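Local coordinates for protein arginine decarboxylase (Campylobacter jejuni subsp. jejuni, PDB 3NZP) that probably decarboxylates arginine to agmatine with pyridoxal 5'-phosphate as cofactor, a step of polyamine and spermidine biosynthesis, at residues I129-F134 with I153-E158. Residues are numbered along the deposited sequence; the frame is centred on the assembly and turned at random.
Sequences ITVNGF and ITLTIE
I129 O accepts the backbone N-H of T154 at 2.8 Å, the N-H pointing at it with an angle of 157°, the first of three backbone bonds that together set the parallel register I129–I153, T130–T154, V131–L155. The strand axes diverge by just 17°. T130 faces the barrel interior with T154; its OG1 is hydrogen-bonded to E320, so its tie runs across the barrel rather than to this neighbour. V131 uses both backbone groups: its N makes a weak bond to T154 O, while its O receives T156 N at 3.1 Å. On the outer face, V131 has CG1 anti to the backbone N (chi1 -173°), which turns CG2 back beside that N and over the neighbouring strand, 3.7 Å from I153 CD1 and 3.9 Å from L155 CD1; helix 137-148 packs against both partners. Past the strand end, N132 inclines its side chain across T156, bringing OD1 within 3.3 Å of T156 CB as a van der Waals contact, while ND2 donates a hydrogen bond to E109 OE1 and the side chain also touches the cofactor. G133 N is weakly hydrogen-bonded to E158 OE2 (3.4 Å). The E158 side chain is bent at chi2, folding its carboxylate back to this amide, and OE1 forms a salt bridge with R183. F134 closes the segment, its CE1 4.4 Å from E158 CB and its side chain also packed on L441 of the second subunit. Strand 128-131, helix 137-148 and strand 152-157 thus form a beta-alpha-beta unit of the eight-stranded TIM barrel, whose C-terminal strand ends carry the pyridoxal-phosphate pocket, here through N132.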
loop_
_atom_site.group_PDB
_atom_site.type_symbol
_atom_site.label_atom_id
_atom_site.label_comp_id
_atom_site.label_asym_id
_atom_site.label_seq_id
_atom_site.Cartn_x
_atom_site.Cartn_y
_atom_site.Cartn_z
ATOM N N ILE B 129 -24.572 4.023 15.674
ATOM C CA ILE B 129 -23.876 3.444 14.555
ATOM C C ILE B 129 -24.072 4.435 13.430
ATOM O O ILE B 129 -25.201 4.668 12.994
ATOM C CB ILE B 129 -24.476 2.076 14.162
ATOM C CG1 ILE B 129 -24.144 1.044 15.232
ATOM C CG2 ILE B 129 -23.906 1.601 12.832
ATOM C CD1 ILE B 129 -24.704 -0.318 14.931
ATOM N N THR B 130 -22.990 5.066 12.993
ATOM C CA THR B 130 -23.101 6.014 11.893
ATOM C C THR B 130 -22.672 5.274 10.637
ATOM O O THR B 130 -21.881 4.326 10.703
ATOM C CB THR B 130 -22.208 7.271 12.088
ATOM O OG1 THR B 130 -20.888 6.877 12.481
ATOM C CG2 THR B 130 -22.797 8.200 13.141
ATOM N N VAL B 131 -23.205 5.695 9.497
ATOM C CA VAL B 131 -22.881 5.063 8.225
ATOM C C VAL B 131 -22.539 6.101 7.146
ATOM O O VAL B 131 -23.402 6.854 6.693
ATOM C CB VAL B 131 -24.067 4.198 7.707
ATOM C CG1 VAL B 131 -23.634 3.422 6.482
ATOM C CG2 VAL B 131 -24.548 3.248 8.786
ATOM N N ASN B 132 -21.277 6.140 6.737
ATOM C CA ASN B 132 -20.849 7.080 5.709
ATOM C C ASN B 132 -20.562 6.341 4.415
ATOM O O ASN B 132 -20.617 5.113 4.372
ATOM C CB ASN B 132 -19.611 7.832 6.178
ATOM C CG ASN B 132 -19.901 8.712 7.367
ATOM O OD1 ASN B 132 -20.772 9.586 7.305
ATOM N ND2 ASN B 132 -19.182 8.489 8.467
ATOM N N GLY B 133 -20.266 7.081 3.353
ATOM C CA GLY B 133 -19.980 6.441 2.080
ATOM C C GLY B 133 -21.165 6.466 1.131
ATOM O O GLY B 133 -22.258 6.890 1.500
ATOM N N PHE B 134 -20.946 6.019 -0.101
ATOM C CA PHE B 134 -22.006 5.994 -1.097
ATOM C C PHE B 134 -22.868 4.778 -0.853
ATOM O O PHE B 134 -22.363 3.705 -0.529
ATOM C CB PHE B 134 -21.398 5.973 -2.490
ATOM C CG PHE B 134 -20.587 7.196 -2.789
ATOM C CD1 PHE B 134 -21.213 8.397 -3.113
ATOM C CD2 PHE B 134 -19.201 7.176 -2.658
ATOM C CE1 PHE B 134 -20.475 9.558 -3.298
ATOM C CE2 PHE B 134 -18.452 8.334 -2.839
ATOM C CZ PHE B 134 -19.092 9.526 -3.158
ATOM N N ILE B 153 -29.070 3.436 14.656
ATOM C CA ILE B 153 -28.331 3.730 13.432
ATOM C C ILE B 153 -28.713 5.049 12.771
ATOM O O ILE B 153 -29.869 5.469 12.816
ATOM C CB ILE B 153 -28.476 2.564 12.416
ATOM C CG1 ILE B 153 -27.585 2.810 11.203
ATOM C CG2 ILE B 153 -29.919 2.411 11.991
ATOM C CD1 ILE B 153 -27.539 1.647 10.227
ATOM N N THR B 154 -27.719 5.705 12.175
ATOM C CA THR B 154 -27.904 6.980 11.481
ATOM C C THR B 154 -27.272 6.876 10.102
ATOM O O THR B 154 -26.077 6.602 9.984
ATOM C CB THR B 154 -27.199 8.159 12.232
ATOM O OG1 THR B 154 -27.806 8.359 13.517
ATOM C CG2 THR B 154 -27.296 9.450 11.424
ATOM N N LEU B 155 -28.064 7.084 9.056
ATOM C CA LEU B 155 -27.535 7.038 7.690
ATOM C C LEU B 155 -27.151 8.444 7.267
ATOM O O LEU B 155 -28.008 9.312 7.136
ATOM C CB LEU B 155 -28.590 6.507 6.720
ATOM C CG LEU B 155 -28.573 5.022 6.372
ATOM C CD1 LEU B 155 -28.117 4.182 7.533
ATOM C CD2 LEU B 155 -29.959 4.632 5.929
ATOM N N THR B 156 -25.865 8.676 7.052
ATOM C CA THR B 156 -25.410 9.992 6.632
ATOM C C THR B 156 -25.426 10.117 5.099
ATOM O O THR B 156 -24.677 9.420 4.410
ATOM C CB THR B 156 -23.989 10.259 7.155
ATOM O OG1 THR B 156 -23.990 10.225 8.586
ATOM C CG2 THR B 156 -23.499 11.608 6.690
ATOM N N ILE B 157 -26.282 11.001 4.581
ATOM C CA ILE B 157 -26.418 11.235 3.137
ATOM C C ILE B 157 -25.222 11.987 2.551
ATOM O O ILE B 157 -24.767 12.976 3.116
ATOM C CB ILE B 157 -27.717 12.057 2.810
ATOM C CG1 ILE B 157 -28.930 11.139 2.843
ATOM C CG2 ILE B 157 -27.638 12.695 1.435
ATOM C CD1 ILE B 157 -29.250 10.644 4.214
ATOM N N GLU B 158 -24.731 11.518 1.410
ATOM C CA GLU B 158 -23.598 12.143 0.745
ATOM C C GLU B 158 -24.106 13.019 -0.400
ATOM O O GLU B 158 -23.416 13.933 -0.842
ATOM C CB GLU B 158 -22.667 11.071 0.186
ATOM C CG GLU B 158 -22.256 10.012 1.192
ATOM C CD GLU B 158 -21.353 10.563 2.274
ATOM O OE1 GLU B 158 -20.431 11.324 1.917
ATOM O OE2 GLU B 158 -21.556 10.233 3.468
#